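Long-range contacts in uncharacterized protein conserved in bacteria (Streptococcus suis, PDB 4FZQ), which probably takes part in attachment of the bacterium to host cells, as the G5 domain of a surface antigen: residues K9-L14 with K41-Y46; E19-A24 with N70-K75; F3-R8 with V45-I50. The protein carries 1 engineered substitution. One frame throughout, in Å; residues are numbered along the deposited sequence.

Contact 1. Residues K9-L14 with K41-Y46; sequences KVEEAL and KKVSVY
Val-10 and Ser-44 trade two backbone hydrogen bonds, and Glu-12 and Lys-42 repeat the exchange two residues along, so the strands are tied at alternate positions. Three of the four bonds are nearly straight; the fourth, from Lys-42 N to Glu-12 O, bends to 150°. The intervening pairs, Lys-9 with Val-45 and Glu-11 with Val-43, lack such bonds, but Lys-9 CA turns its hydrogen to Ser-44 O at 3.3 Å.

These are the first two strands of the antiparallel three-stranded sheet in the G5 domain. Strand 41-50 is the middle one, with 55-66 on its far side, while Val-10, Glu-11 and Glu-12 pair antiparallel with a strand of the second subunit, carrying the sheet across the interface.

Apolar contacts centre on Val-43, whose branched side chain serves two neighbours at once. With CG1 anti to the backbone N (chi1 177°), that methyl meets Lys-9 CG at 3.4 Å, and CG2 lies against Glu-11 CG at 3.3 Å; the long aliphatic stems let charged residues pack against the valine methyls. On the other face Val-10 CG2 approaches the Tyr-46 ring obliquely, 3.9 Å from CE1. Leu-14 meets Lys-42 at about a right angle, its CD2 3.9 Å from CB.

Charge pairing is looser. Glu-11 and Lys-41 make at most a long salt bridge, with the carboxylate's position doubtful. Glu-12 OE1 stays 4.1 Å from Lys-42 NZ, and it also forms a weak, long ion pair with Arg-8 of the second subunit.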
loop_
_atom_site.group_PDB
_atom_site.type_symbol
_atom_site.label_atom_id
_atom_site.label_comp_id
_atom_site.label_asym_id
_atom_site.label_seq_id
_atom_site.Cartn_x
_atom_site.Cartn_y
_atom_site.Cartn_z
ATOM N N LYS A 9 -21.899 -8.217 3.607
ATOM C CA LYS A 9 -20.769 -8.966 3.103
ATOM C C LYS A 9 -19.794 -7.942 2.522
ATOM O O LYS A 9 -20.179 -7.098 1.718
ATOM C CB LYS A 9 -21.235 -9.947 2.027
ATOM C CG LYS A 9 -20.138 -10.833 1.464
ATOM C CD LYS A 9 -20.627 -11.676 0.282
ATOM C CE LYS A 9 -21.637 -12.737 0.710
ATOM N NZ LYS A 9 -22.868 -12.158 1.345
ATOM N N VAL A 10 -18.542 -7.994 2.957
ATOM C CA VAL A 10 -17.518 -7.081 2.466
ATOM C C VAL A 10 -16.380 -7.909 1.858
ATOM O O VAL A 10 -15.804 -8.767 2.522
ATOM C CB VAL A 10 -16.967 -6.197 3.609
ATOM C CG1 VAL A 10 -15.778 -5.387 3.124
ATOM C CG2 VAL A 10 -18.067 -5.273 4.122
ATOM N N GLU A 11 -16.073 -7.654 0.591
ATOM C CA GLU A 11 -15.017 -8.377 -0.111
ATOM C C GLU A 11 -13.743 -7.575 -0.291
ATOM O O GLU A 11 -13.754 -6.519 -0.906
ATOM C CB GLU A 11 -15.496 -8.818 -1.492
ATOM C CG GLU A 11 -16.207 -10.145 -1.511
ATOM C CD GLU A 11 -16.377 -10.711 -2.917
ATOM O OE1 GLU A 11 -15.451 -10.552 -3.753
ATOM O OE2 GLU A 11 -17.430 -11.343 -3.174
ATOM N N GLU A 12 -12.641 -8.075 0.243
ATOM C CA GLU A 12 -11.375 -7.386 0.084
ATOM C C GLU A 12 -10.512 -8.173 -0.893
ATOM O O GLU A 12 -10.289 -9.375 -0.711
ATOM C CB GLU A 12 -10.656 -7.272 1.414
ATOM C CG GLU A 12 -9.306 -6.626 1.280
ATOM C CD GLU A 12 -8.599 -6.485 2.605
ATOM O OE1 GLU A 12 -9.207 -5.913 3.537
ATOM O OE2 GLU A 12 -7.437 -6.936 2.711
ATOM N N ALA A 13 -10.039 -7.517 -1.944
ATOM C CA ALA A 13 -9.208 -8.227 -2.905
ATOM C C ALA A 13 -7.834 -8.426 -2.303
ATOM O O ALA A 13 -7.262 -7.511 -1.710
ATOM C CB ALA A 13 -9.098 -7.450 -4.198
ATOM N N LEU A 14 -7.314 -9.636 -2.430
ATOM C CA LEU A 14 -5.992 -9.936 -1.914
ATOM C C LEU A 14 -4.967 -9.584 -2.974
ATOM O O LEU A 14 -5.241 -9.671 -4.174
ATOM C CB LEU A 14 -5.873 -11.425 -1.612
ATOM C CG LEU A 14 -6.883 -11.955 -0.606
ATOM C CD1 LEU A 14 -6.724 -13.455 -0.453
ATOM C CD2 LEU A 14 -6.658 -11.249 0.714
ATOM N N LYS A 41 -9.320 -13.613 -2.515
ATOM C CA LYS A 41 -10.438 -12.921 -1.906
ATOM C C LYS A 41 -10.579 -13.132 -0.398
ATOM O O LYS A 41 -10.370 -14.231 0.113
ATOM C CB LYS A 41 -11.698 -13.396 -2.626
ATOM C CG LYS A 41 -12.882 -12.478 -2.574
ATOM C CD LYS A 41 -13.938 -12.953 -3.581
ATOM C CE LYS A 41 -13.414 -12.871 -5.020
ATOM N NZ LYS A 41 -14.430 -13.283 -6.031
ATOM N N LYS A 42 -10.926 -12.066 0.308
ATOM C CA LYS A 42 -11.152 -12.145 1.748
ATOM C C LYS A 42 -12.553 -11.598 1.967
ATOM O O LYS A 42 -12.781 -10.396 1.875
ATOM C CB LYS A 42 -10.140 -11.306 2.503
ATOM C CG LYS A 42 -10.355 -11.232 3.998
ATOM C CD LYS A 42 -9.277 -10.349 4.603
ATOM C CE LYS A 42 -9.606 -9.922 6.017
ATOM N NZ LYS A 42 -8.730 -8.780 6.445
ATOM N N VAL A 43 -13.498 -12.495 2.226
ATOM C CA VAL A 43 -14.883 -12.099 2.443
ATOM C C VAL A 43 -15.287 -12.142 3.910
ATOM O O VAL A 43 -15.177 -13.176 4.565
ATOM C CB VAL A 43 -15.848 -13.000 1.674
ATOM C CG1 VAL A 43 -17.257 -12.599 1.972
ATOM C CG2 VAL A 43 -15.572 -12.910 0.190
ATOM N N SER A 44 -15.747 -11.007 4.420
ATOM C CA SER A 44 -16.187 -10.925 5.796
ATOM C C SER A 44 -17.690 -10.702 5.820
ATOM O O SER A 44 -18.224 -9.898 5.046
ATOM C CB SER A 44 -15.494 -9.772 6.519
ATOM O OG SER A 44 -14.096 -9.915 6.504
ATOM N N VAL A 45 -18.373 -11.434 6.693
ATOM C CA VAL A 45 -19.810 -11.268 6.846
ATOM C C VAL A 45 -19.989 -10.570 8.185
ATOM O O VAL A 45 -19.489 -11.042 9.210
ATOM C CB VAL A 45 -20.552 -12.610 6.884
ATOM C CG1 VAL A 45 -22.029 -12.372 7.207
ATOM C CG2 VAL A 45 -20.419 -13.317 5.550
ATOM N N TYR A 46 -20.683 -9.438 8.166
ATOM C CA TYR A 46 -20.914 -8.673 9.382
ATOM C C TYR A 46 -22.377 -8.642 9.723
ATOM O O TYR A 46 -23.232 -8.959 8.890
ATOM C CB TYR A 46 -20.465 -7.219 9.219
ATOM C CG TYR A 46 -18.985 -7.020 9.028
ATOM C CD1 TYR A 46 -18.419 -7.018 7.754
ATOM C CD2 TYR A 46 -18.148 -6.830 10.125
ATOM C CE1 TYR A 46 -17.043 -6.828 7.581
ATOM C CE2 TYR A 46 -16.788 -6.643 9.967
ATOM C CZ TYR A 46 -16.239 -6.641 8.692
ATOM O OH TYR A 46 -14.889 -6.444 8.529
#

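Contact 2. Residues E19-A24 with N70-K75; sequences EIRYDA and NRILVK
Glu-19 and Ile-72 lie side by side on strands that run parallel although almost fifty residues separate them, in a sheet whose other pairing is antiparallel. This is the small mixed sheet of the G5 domain: strand 71-75 is central, flanked by 18-22 and, on its far side, 31-35. Five backbone bonds zigzag across, using alternate residues as parallel strands do. Glu-19 and Arg-21 each give and take one, and Asp-23 N adds a last bond to Lys-75 O at 2.9 Å.

On one face Ile-72 supplies an apolar underside for an ion pair. Arg-21 NH2 donates to OE1 of the extended Glu-19 at 2.7 Å, from above the carboxylate plane, with weaker bonds from NH2 and NE to OE2. The bent Arg-21 chain brings its guanidinium over Ile-72, CG2 lying 4.0 Å from NE. Glu-19 OE1 also bridges to Lys-30 of the third subunit, so the buried carboxylate has two cationic partners. On the other face Ile-20 CG2 rests on the Lys-75 stem, 3.7 Å from CD, while Lys-75 NZ goes to Glu-79. Near the sheet's end, Val-74 CG1 touches Asp-23 CB at 3.5 Å.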
loop_
_atom_site.group_PDB
_atom_site.type_symbol
_atom_site.label_atom_id
_atom_site.label_comp_id
_atom_site.label_asym_id
_atom_site.label_seq_id
_atom_site.Cartn_x
_atom_site.Cartn_y
_atom_site.Cartn_z
ATOM N N GLU A 19 4.423 -15.329 -9.540
ATOM C CA GLU A 19 5.470 -16.329 -9.569
ATOM C C GLU A 19 6.499 -15.967 -10.635
ATOM O O GLU A 19 6.134 -15.585 -11.745
ATOM C CB GLU A 19 4.879 -17.700 -9.894
ATOM C CG GLU A 19 5.925 -18.763 -10.056
ATOM C CD GLU A 19 5.352 -20.119 -10.388
ATOM O OE1 GLU A 19 4.116 -20.227 -10.574
ATOM O OE2 GLU A 19 6.148 -21.082 -10.463
ATOM N N ILE A 20 7.783 -16.044 -10.289
ATOM C CA ILE A 20 8.841 -15.784 -11.258
ATOM C C ILE A 20 9.376 -17.175 -11.563
ATOM O O ILE A 20 9.855 -17.892 -10.683
ATOM C CB ILE A 20 9.986 -14.889 -10.714
ATOM C CG1 ILE A 20 9.538 -13.430 -10.626
ATOM C CG2 ILE A 20 11.164 -14.917 -11.680
ATOM C CD1 ILE A 20 8.939 -12.780 -11.855
ATOM N N ARG A 21 9.279 -17.549 -12.826
ATOM C CA ARG A 21 9.687 -18.865 -13.272
ATOM C C ARG A 21 10.811 -18.726 -14.302
ATOM O O ARG A 21 10.796 -17.810 -15.117
ATOM C CB ARG A 21 8.446 -19.533 -13.864
ATOM C CG ARG A 21 8.529 -20.997 -14.135
ATOM C CD ARG A 21 7.165 -21.515 -14.589
ATOM N NE ARG A 21 6.174 -21.495 -13.517
ATOM C CZ ARG A 21 4.973 -22.058 -13.603
ATOM N NH1 ARG A 21 4.617 -22.683 -14.717
ATOM N NH2 ARG A 21 4.133 -22.013 -12.577
ATOM N N TYR A 22 11.801 -19.612 -14.246
ATOM C CA TYR A 22 12.920 -19.564 -15.193
ATOM C C TYR A 22 12.695 -20.489 -16.379
ATOM O O TYR A 22 12.209 -21.601 -16.218
ATOM C CB TYR A 22 14.242 -19.961 -14.513
ATOM C CG TYR A 22 15.423 -20.122 -15.474
ATOM C CD1 TYR A 22 15.785 -19.094 -16.350
ATOM C CD2 TYR A 22 16.196 -21.284 -15.479
ATOM C CE1 TYR A 22 16.887 -19.217 -17.199
ATOM C CE2 TYR A 22 17.300 -21.420 -16.325
ATOM C CZ TYR A 22 17.645 -20.382 -17.182
ATOM O OH TYR A 22 18.758 -20.489 -18.001
ATOM N N ASP A 23 13.054 -20.016 -17.566
ATOM C CA ASP A 23 12.932 -20.805 -18.785
ATOM C C ASP A 23 14.259 -20.639 -19.518
ATOM O O ASP A 23 14.598 -19.539 -19.953
ATOM C CB ASP A 23 11.772 -20.285 -19.644
ATOM C CG ASP A 23 11.587 -21.078 -20.935
ATOM O OD1 ASP A 23 10.610 -20.793 -21.668
ATOM O OD2 ASP A 23 12.411 -21.979 -21.220
ATOM N N ALA A 24 15.014 -21.728 -19.638
ATOM C CA ALA A 24 16.310 -21.685 -20.306
ATOM C C ALA A 24 16.209 -21.330 -21.794
ATOM O O ALA A 24 17.180 -20.887 -22.405
ATOM C CB ALA A 24 17.026 -23.015 -20.126
ATOM N N ASN A 70 -2.354 -17.322 -9.537
ATOM C CA ASN A 70 -1.059 -16.663 -9.676
ATOM C C ASN A 70 -0.823 -16.006 -11.027
ATOM O O ASN A 70 -1.300 -16.466 -12.064
ATOM C CB ASN A 70 0.099 -17.643 -9.468
ATOM C CG ASN A 70 0.340 -17.989 -8.015
ATOM O OD1 ASN A 70 -0.243 -17.391 -7.107
ATOM N ND2 ASN A 70 1.222 -18.961 -7.784
ATOM N N ARG A 71 -0.074 -14.916 -10.989
ATOM C CA ARG A 71 0.333 -14.221 -12.184
ATOM C C ARG A 71 1.687 -14.908 -12.380
ATOM O O ARG A 71 2.473 -15.012 -11.432
ATOM C CB ARG A 71 0.514 -12.742 -11.866
ATOM C CG ARG A 71 1.073 -11.886 -12.986
ATOM C CD ARG A 71 1.183 -10.441 -12.518
ATOM N NE ARG A 71 1.958 -9.613 -13.438
ATOM C CZ ARG A 71 1.554 -9.271 -14.656
ATOM N NH1 ARG A 71 0.372 -9.683 -15.102
ATOM N NH2 ARG A 71 2.335 -8.527 -15.431
ATOM N N ILE A 72 1.962 -15.420 -13.570
ATOM C CA ILE A 72 3.241 -16.085 -13.774
ATOM C C ILE A 72 4.142 -15.311 -14.726
ATOM O O ILE A 72 3.785 -15.075 -15.885
ATOM C CB ILE A 72 3.071 -17.532 -14.326
ATOM C CG1 ILE A 72 2.524 -18.468 -13.246
ATOM C CG2 ILE A 72 4.411 -18.081 -14.762
ATOM C CD1 ILE A 72 2.306 -17.935 -11.825
ATOM N N LEU A 73 5.311 -14.918 -14.231
ATOM C CA LEU A 73 6.271 -14.202 -15.054
ATOM C C LEU A 73 7.384 -15.190 -15.403
ATOM O O LEU A 73 7.979 -15.805 -14.518
ATOM C CB LEU A 73 6.855 -13.004 -14.304
ATOM C CG LEU A 73 7.648 -12.053 -15.213
ATOM C CD1 LEU A 73 6.660 -11.293 -16.088
ATOM C CD2 LEU A 73 8.488 -11.079 -14.401
ATOM N N VAL A 74 7.644 -15.353 -16.695
ATOM C CA VAL A 74 8.674 -16.276 -17.163
ATOM C C VAL A 74 9.846 -15.483 -17.737
ATOM O O VAL A 74 9.664 -14.648 -18.619
ATOM C CB VAL A 74 8.112 -17.234 -18.252
ATOM C CG1 VAL A 74 9.123 -18.312 -18.563
ATOM C CG2 VAL A 74 6.811 -17.878 -17.775
ATOM N N LYS A 75 11.048 -15.735 -17.228
ATOM C CA LYS A 75 12.226 -15.025 -17.701
ATOM C C LYS A 75 13.401 -15.948 -18.020
ATOM O O LYS A 75 13.410 -17.138 -17.667
ATOM C CB LYS A 75 12.644 -13.976 -16.677
ATOM C CG LYS A 75 12.853 -14.528 -15.290
ATOM C CD LYS A 75 13.217 -13.422 -14.313
ATOM C CE LYS A 75 14.538 -12.775 -14.671
ATOM N NZ LYS A 75 14.941 -11.758 -13.663
#

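Contact 3. Residues F3-R8 with V45-I50; sequences FTTKER and VYQDVI
Arg-8 and Lys-6 converge on Asp-48 from different sides of a single oxygen, OD1. The arginine chain crosses the aspartate at about a right angle, yet its guanidinium ends only 22° from the carboxylate plane. NE meets OD1 on the syn side at 2.6 Å, in the guanidinium plane. NH2 also reaches toward OD2, though that oxygen is less surely placed. Lys-6 takes the anti lone pair of OD1, with NZ at 2.8 Å. Its CG sits between the backbone N and the carbonyl carbon (chi1 61°), and a bend at the chain's end swings NZ across to the acid; on the way the flexible methylenes lie against Ile-50 CD1, 3.4 Å from CE. Tyr-46 CB lies over the rim of one guanidinium face, and the tyrosine ring is turned only 12° from the guanidinium plane.

Beyond, Thr-4 CG2 lies alongside Ile-50 CB at 3.5 Å. On the opposite face Thr-5 OG1 and Gln-47 OE1 share a water that donates to the glutamine and holds the threonine weakly.

Six backbone bonds join this antiparallel pair. Asp-48 is buried, and two cations gripping one oxygen should stabilise its charged form, while Arg-8 still offers NH1 to Glu-12 of the second subunit.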
loop_
_atom_site.group_PDB
_atom_site.type_symbol
_atom_site.label_atom_id
_atom_site.label_comp_id
_atom_site.label_asym_id
_atom_site.label_seq_id
_atom_site.Cartn_x
_atom_site.Cartn_y
_atom_site.Cartn_z
ATOM N N PHE A 3 -35.118 -2.521 17.890
ATOM C CA PHE A 3 -33.973 -2.646 17.012
ATOM C C PHE A 3 -34.160 -3.740 15.990
ATOM O O PHE A 3 -35.042 -4.587 16.109
ATOM C CB PHE A 3 -32.702 -2.929 17.811
ATOM C CG PHE A 3 -32.694 -4.270 18.475
ATOM C CD1 PHE A 3 -33.182 -4.427 19.768
ATOM C CD2 PHE A 3 -32.199 -5.384 17.804
ATOM C CE1 PHE A 3 -33.187 -5.676 20.382
ATOM C CE2 PHE A 3 -32.200 -6.637 18.404
ATOM C CZ PHE A 3 -32.692 -6.785 19.702
ATOM N N THR A 4 -33.306 -3.715 14.979
ATOM C CA THR A 4 -33.356 -4.711 13.934
ATOM C C THR A 4 -31.931 -5.034 13.517
ATOM O O THR A 4 -31.000 -4.325 13.877
ATOM C CB THR A 4 -34.172 -4.202 12.734
ATOM O OG1 THR A 4 -34.309 -5.257 11.774
ATOM C CG2 THR A 4 -33.503 -2.996 12.096
ATOM N N THR A 5 -31.756 -6.120 12.779
ATOM C CA THR A 5 -30.427 -6.509 12.345
ATOM C C THR A 5 -30.401 -6.825 10.857
ATOM O O THR A 5 -31.404 -7.254 10.280
ATOM C CB THR A 5 -29.929 -7.760 13.112
ATOM O OG1 THR A 5 -30.742 -8.888 12.759
ATOM C CG2 THR A 5 -29.992 -7.531 14.622
ATOM N N LYS A 6 -29.250 -6.588 10.238
ATOM C CA LYS A 6 -29.054 -6.886 8.826
ATOM C C LYS A 6 -27.612 -7.350 8.670
ATOM O O LYS A 6 -26.723 -6.896 9.387
ATOM C CB LYS A 6 -29.323 -5.654 7.948
ATOM C CG LYS A 6 -28.421 -4.460 8.216
ATOM C CD LYS A 6 -28.709 -3.330 7.222
ATOM C CE LYS A 6 -27.921 -2.050 7.542
ATOM N NZ LYS A 6 -26.440 -2.241 7.503
ATOM N N GLU A 7 -27.392 -8.277 7.750
ATOM C CA GLU A 7 -26.064 -8.802 7.510
ATOM C C GLU A 7 -25.423 -8.138 6.311
ATOM O O GLU A 7 -26.099 -7.783 5.356
ATOM C CB GLU A 7 -26.131 -10.308 7.302
ATOM C CG GLU A 7 -26.340 -11.079 8.591
ATOM C CD GLU A 7 -26.282 -12.580 8.382
ATOM O OE1 GLU A 7 -25.501 -13.034 7.511
ATOM O OE2 GLU A 7 -27.005 -13.312 9.092
ATOM N N ARG A 8 -24.111 -7.952 6.380
ATOM C CA ARG A 8 -23.354 -7.326 5.298
ATOM C C ARG A 8 -22.170 -8.180 4.899
ATOM O O ARG A 8 -21.505 -8.782 5.741
ATOM C CB ARG A 8 -22.811 -5.955 5.718
ATOM C CG ARG A 8 -23.787 -4.814 5.627
ATOM C CD ARG A 8 -23.096 -3.483 5.851
ATOM N NE ARG A 8 -22.472 -3.400 7.167
ATOM C CZ ARG A 8 -21.164 -3.460 7.382
ATOM N NH1 ARG A 8 -20.328 -3.601 6.361
ATOM N NH2 ARG A 8 -20.693 -3.367 8.618
ATOM N N VAL A 45 -18.373 -11.434 6.693
ATOM C CA VAL A 45 -19.810 -11.268 6.846
ATOM C C VAL A 45 -19.989 -10.570 8.185
ATOM O O VAL A 45 -19.489 -11.042 9.210
ATOM C CB VAL A 45 -20.552 -12.610 6.884
ATOM C CG1 VAL A 45 -22.029 -12.372 7.207
ATOM C CG2 VAL A 45 -20.419 -13.317 5.550
ATOM N N TYR A 46 -20.683 -9.438 8.166
ATOM C CA TYR A 46 -20.914 -8.673 9.382
ATOM C C TYR A 46 -22.377 -8.642 9.723
ATOM O O TYR A 46 -23.232 -8.959 8.890
ATOM C CB TYR A 46 -20.465 -7.219 9.219
ATOM C CG TYR A 46 -18.985 -7.020 9.028
ATOM C CD1 TYR A 46 -18.419 -7.018 7.754
ATOM C CD2 TYR A 46 -18.148 -6.830 10.125
ATOM C CE1 TYR A 46 -17.043 -6.828 7.581
ATOM C CE2 TYR A 46 -16.788 -6.643 9.967
ATOM C CZ TYR A 46 -16.239 -6.641 8.692
ATOM O OH TYR A 46 -14.889 -6.444 8.529
ATOM N N GLN A 47 -22.665 -8.254 10.962
ATOM C CA GLN A 47 -24.047 -8.102 11.387
ATOM C C GLN A 47 -24.177 -6.758 12.078
ATOM O O GLN A 47 -23.456 -6.465 13.029
ATOM C CB GLN A 47 -24.488 -9.192 12.340
ATOM C CG GLN A 47 -25.987 -9.184 12.472
ATOM C CD GLN A 47 -26.507 -10.218 13.426
ATOM O OE1 GLN A 47 -27.652 -10.649 13.312
ATOM N NE2 GLN A 47 -25.681 -10.617 14.386
ATOM N N ASP A 48 -25.093 -5.936 11.582
ATOM C CA ASP A 48 -25.301 -4.615 12.144
ATOM C C ASP A 48 -26.573 -4.555 12.961
ATOM O O ASP A 48 -27.530 -5.279 12.679
ATOM C CB ASP A 48 -25.402 -3.584 11.022
ATOM C CG ASP A 48 -24.116 -3.442 10.231
ATOM O OD1 ASP A 48 -24.199 -3.079 9.041
ATOM O OD2 ASP A 48 -23.029 -3.676 10.795
ATOM N N VAL A 49 -26.574 -3.705 13.982
ATOM C CA VAL A 49 -27.769 -3.514 14.789
ATOM C C VAL A 49 -28.270 -2.139 14.382
ATOM O O VAL A 49 -27.508 -1.172 14.377
ATOM C CB VAL A 49 -27.483 -3.472 16.304
ATOM C CG1 VAL A 49 -28.801 -3.416 17.068
ATOM C CG2 VAL A 49 -26.702 -4.661 16.723
ATOM N N ILE A 50 -29.545 -2.042 14.048
ATOM C CA ILE A 50 -30.097 -0.763 13.639
ATOM C C ILE A 50 -31.132 -0.236 14.627
ATOM O O ILE A 50 -32.115 -0.914 14.938
ATOM C CB ILE A 50 -30.732 -0.887 12.251
ATOM C CG1 ILE A 50 -29.706 -1.492 11.294
ATOM C CG2 ILE A 50 -31.212 0.474 11.758
ATOM C CD1 ILE A 50 -30.279 -1.996 9.971
HETATM O O HOH W 1 -28.890 -10.482 10.477
#

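How the contacts relate
Contacts 1 and 3 are successive lengths of one antiparallel pairing, strand 4-13 with 41-50; they share Val-45 and Tyr-46, and their centres are 16 Å apart. Contact 2 belongs to the other sheet, where strand 18-22 follows 4-13 in the chain and pairs with the last strand, 71-75. Its centre lies 29 Å from that of contact 1 and 45 Å from that of contact 3, across the chain's centre. In sequence the segments run 3-8, 9-14, 19-24, 41-46 with 45-50, then 70-75, so the chain passes repeatedly between the two sheets and ties them into an elongated, helix-free domain with one sheet toward each end.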